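Local coordinates for protein first ORF in transposon ISC1904 (PDB 3ILX) that is probably a DNA-binding serine recombinase of the resolvase family that exchanges DNA strands when its transposon moves, of which this chain is the resolvase-type catalytic domain, at residues Y8-S13 against Y71-V76. Numbering follows the deposited sequence.
Sequences YARVSS and YPDRLV
Arg74 NH1 serves two acceptors at the end of strand 4-11. It gives a hydrogen bond of 2.7 Å to Arg10 O, well off straight at 135°. It also donates to a water, which accepts a second bond from Ser12 N. The Arg10 side chain makes the return grip on the short helical turn 72-75. Arg10 CG lies anti to the backbone N (chi1 -169°), and a bend at chi3 carries the guanidinium to two carbonyls. Arg10 NE donates to Arg74 O at 2.9 Å, with the oxygen in the guanidinium plane. Arg10 NH2 reaches Asp73 O, also at 2.9 Å, from above that carbonyl's plane. Arg10 NH1 turns back to Ser12 OG at 3.1 Å.

The two guanidinium planes stand 44° apart, with Arg10 NH2 over the centre of one face of Arg74. Tyr71 OH lies over the opposite face. Glu107 salt-bridges both arginines. Two residues back from Arg10, the Tyr8 ring takes Leu75 CD2 over one face in a CH-pi contact, 3.7 Å from Tyr8 CD2, while Tyr8 OH is bonded to Asp40 and Arg49.

With an alanine in place of Arg10, the Asp73 and Arg74 carbonyls would probably lose these donors, Glu107 one arginine partner, and Ser12 OG this donor. Paired arginines beside a serine hydroxyl are consistent with the active site of serine recombinases, where arginines hold the scissile phosphate for attack by a serine.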
ATOM      1  N   TYR A   8     -10.398  14.955  -4.824  1.00 26.58           N
ATOM      2  CA  TYR A   8      -8.982  14.753  -4.610  1.00 27.10           C
ATOM      3  C   TYR A   8      -8.289  14.596  -5.960  1.00 27.19           C
ATOM      4  O   TYR A   8      -8.658  13.743  -6.760  1.00 27.35           O
ATOM      5  CB  TYR A   8      -8.698  13.549  -3.717  1.00 26.06           C
ATOM      6  CG  TYR A   8      -7.200  13.426  -3.518  1.00 26.53           C
ATOM      7  CD1 TYR A   8      -6.559  14.162  -2.541  1.00 23.58           C
ATOM      8  CD2 TYR A   8      -6.417  12.637  -4.371  1.00 26.35           C
ATOM      9  CE1 TYR A   8      -5.194  14.100  -2.371  1.00 25.75           C
ATOM     10  CE2 TYR A   8      -5.023  12.556  -4.196  1.00 27.55           C
ATOM     11  CZ  TYR A   8      -4.424  13.290  -3.207  1.00 28.09           C
ATOM     12  OH  TYR A   8      -3.035  13.215  -3.023  1.00 27.85           O
ATOM     13  N   ALA A   9      -7.278  15.416  -6.216  1.00 26.83           N
ATOM     14  CA  ALA A   9      -6.582  15.325  -7.493  1.00 26.76           C
ATOM     15  C   ALA A   9      -5.081  15.261  -7.254  1.00 26.72           C
ATOM     16  O   ALA A   9      -4.587  15.876  -6.330  1.00 26.66           O
ATOM     17  CB  ALA A   9      -6.920  16.518  -8.384  1.00 26.27           C
ATOM     18  N   ARG A  10      -4.365  14.545  -8.113  1.00 26.48           N
ATOM     19  CA  ARG A  10      -2.932  14.337  -7.936  1.00 27.82           C
ATOM     20  C   ARG A  10      -2.248  14.105  -9.283  1.00 28.70           C
ATOM     21  O   ARG A  10      -2.765  13.376 -10.130  1.00 28.54           O
ATOM     22  CB  ARG A  10      -2.679  13.100  -7.017  1.00 27.83           C
ATOM     23  CG  ARG A  10      -1.188  12.929  -6.532  1.00 26.69           C
ATOM     24  CD  ARG A  10      -0.815  11.487  -6.097  1.00 23.76           C
ATOM     25  NE  ARG A  10      -1.288  10.438  -7.042  1.00 26.23           N
ATOM     26  CZ  ARG A  10      -0.581   9.995  -8.073  1.00 26.91           C
ATOM     27  NH1 ARG A  10       0.628  10.517  -8.349  1.00 24.61           N
ATOM     28  NH2 ARG A  10      -1.108   9.071  -8.870  1.00 24.97           N
ATOM     29  N   VAL A  11      -1.083  14.712  -9.463  1.00 29.34           N
ATOM     30  CA  VAL A  11      -0.165  14.357 -10.536  1.00 30.87           C
ATOM     31  C   VAL A  11       1.230  14.130  -9.935  1.00 32.05           C
ATOM     32  O   VAL A  11       1.592  14.731  -8.906  1.00 31.89           O
ATOM     33  CB  VAL A  11      -0.111  15.450 -11.669  1.00 31.22           C
ATOM     34  CG1 VAL A  11      -1.492  15.628 -12.351  1.00 30.47           C
ATOM     35  CG2 VAL A  11       0.393  16.786 -11.132  1.00 31.55           C
ATOM     36  N   SER A  12       2.009  13.273 -10.573  1.00 33.31           N
ATOM     37  CA  SER A  12       3.328  12.953 -10.056  1.00 36.26           C
ATOM     38  C   SER A  12       4.269  14.124 -10.301  1.00 37.28           C
ATOM     39  O   SER A  12       5.127  14.383  -9.485  1.00 36.87           O
ATOM     40  CB  SER A  12       3.880  11.684 -10.685  1.00 35.22           C
ATOM     41  OG  SER A  12       3.227  10.561 -10.118  1.00 39.08           O
ATOM     42  N   SER A  13       4.084  14.789 -11.439  1.00 39.43           N
ATOM     43  CA  SER A  13       4.666  16.109 -11.740  1.00 42.16           C
ATOM     44  C   SER A  13       3.799  16.887 -12.770  1.00 43.68           C
ATOM     45  O   SER A  13       3.023  16.285 -13.541  1.00 43.82           O
ATOM     46  CB  SER A  13       6.110  15.961 -12.236  1.00 42.54           C
ATOM     47  OG  SER A  13       6.193  15.063 -13.331  1.00 42.80           O
ATOM     48  N   TYR A  71      -9.559   8.319 -10.889  1.00 28.90           N
ATOM     49  CA  TYR A  71      -9.433   6.863 -10.868  1.00 28.72           C
ATOM     50  C   TYR A  71      -8.645   6.432  -9.616  1.00 28.59           C
ATOM     51  O   TYR A  71      -8.042   7.292  -8.921  1.00 26.81           O
ATOM     52  CB  TYR A  71      -8.839   6.318 -12.191  1.00 29.82           C
ATOM     53  CG  TYR A  71      -7.733   7.177 -12.776  1.00 32.25           C
ATOM     54  CD1 TYR A  71      -6.403   6.974 -12.387  1.00 35.37           C
ATOM     55  CD2 TYR A  71      -8.008   8.191 -13.711  1.00 33.00           C
ATOM     56  CE1 TYR A  71      -5.372   7.737 -12.920  1.00 38.19           C
ATOM     57  CE2 TYR A  71      -6.971   8.986 -14.228  1.00 35.68           C
ATOM     58  CZ  TYR A  71      -5.655   8.749 -13.810  1.00 38.51           C
ATOM     59  OH  TYR A  71      -4.582   9.488 -14.291  1.00 42.89           O
ATOM     60  N   PRO A  72      -8.660   5.115  -9.303  1.00 28.15           N
ATOM     61  CA  PRO A  72      -8.157   4.698  -7.984  1.00 28.10           C
ATOM     62  C   PRO A  72      -6.687   5.094  -7.688  1.00 29.07           C
ATOM     63  O   PRO A  72      -6.387   5.540  -6.550  1.00 27.98           O
ATOM     64  CB  PRO A  72      -8.350   3.161  -7.994  1.00 28.29           C
ATOM     65  CG  PRO A  72      -9.574   2.958  -8.981  1.00 28.14           C
ATOM     66  CD  PRO A  72      -9.287   3.999 -10.053  1.00 28.63           C
ATOM     67  N   ASP A  73      -5.793   4.984  -8.689  1.00 29.16           N
ATOM     68  CA  ASP A  73      -4.356   5.290  -8.426  1.00 28.88           C
ATOM     69  C   ASP A  73      -4.059   6.781  -8.213  1.00 28.95           C
ATOM     70  O   ASP A  73      -2.961   7.146  -7.773  1.00 28.23           O
ATOM     71  CB  ASP A  73      -3.397   4.629  -9.432  1.00 28.35           C
ATOM     72  CG  ASP A  73      -3.136   5.484 -10.658  1.00 31.47           C
ATOM     73  OD1 ASP A  73      -3.889   6.460 -10.893  1.00 35.14           O
ATOM     74  OD2 ASP A  73      -2.178   5.169 -11.407  1.00 33.81           O
ATOM     75  N   ARG A  74      -5.057   7.642  -8.432  1.00 28.49           N
ATOM     76  CA  ARG A  74      -4.912   9.015  -7.947  1.00 29.02           C
ATOM     77  C   ARG A  74      -4.692   9.055  -6.430  1.00 29.10           C
ATOM     78  O   ARG A  74      -3.868   9.850  -5.935  1.00 29.81           O
ATOM     79  CB  ARG A  74      -6.108   9.884  -8.336  1.00 29.53           C
ATOM     80  CG  ARG A  74      -6.277  10.094  -9.878  1.00 26.60           C
ATOM     81  CD  ARG A  74      -4.984  10.675 -10.492  1.00 29.94           C
ATOM     82  NE  ARG A  74      -4.028   9.640 -10.897  1.00 29.05           N
ATOM     83  CZ  ARG A  74      -2.818   9.888 -11.410  1.00 32.00           C
ATOM     84  NH1 ARG A  74      -2.383  11.154 -11.534  1.00 28.69           N
ATOM     85  NH2 ARG A  74      -2.034   8.867 -11.795  1.00 30.33           N
ATOM     86  N   LEU A  75      -5.404   8.210  -5.692  1.00 28.57           N
ATOM     87  CA  LEU A  75      -5.268   8.205  -4.217  1.00 28.99           C
ATOM     88  C   LEU A  75      -3.989   7.553  -3.750  1.00 28.98           C
ATOM     89  O   LEU A  75      -3.250   8.135  -2.950  1.00 31.03           O
ATOM     90  CB  LEU A  75      -6.493   7.566  -3.508  1.00 28.11           C
ATOM     91  CG  LEU A  75      -7.628   8.592  -3.365  1.00 31.37           C
ATOM     92  CD1 LEU A  75      -9.007   7.909  -3.106  1.00 29.61           C
ATOM     93  CD2 LEU A  75      -7.286   9.666  -2.298  1.00 28.77           C
ATOM     94  N   VAL A  76      -3.748   6.327  -4.203  1.00 28.44           N
ATOM     95  CA  VAL A  76      -2.566   5.561  -3.798  1.00 28.26           C
ATOM     96  C   VAL A  76      -2.198   4.574  -4.880  1.00 28.03           C
ATOM     97  O   VAL A  76      -3.060   4.168  -5.690  1.00 28.40           O
ATOM     98  CB  VAL A  76      -2.791   4.713  -2.493  1.00 28.39           C
ATOM     99  CG1 VAL A  76      -2.744   5.587  -1.243  1.00 29.10           C
ATOM    100  CG2 VAL A  76      -4.106   3.921  -2.564  1.00 29.49           C
TER
HETATM  101  O   HOH W   1       0.403  11.825 -12.598  1.00 31.76           O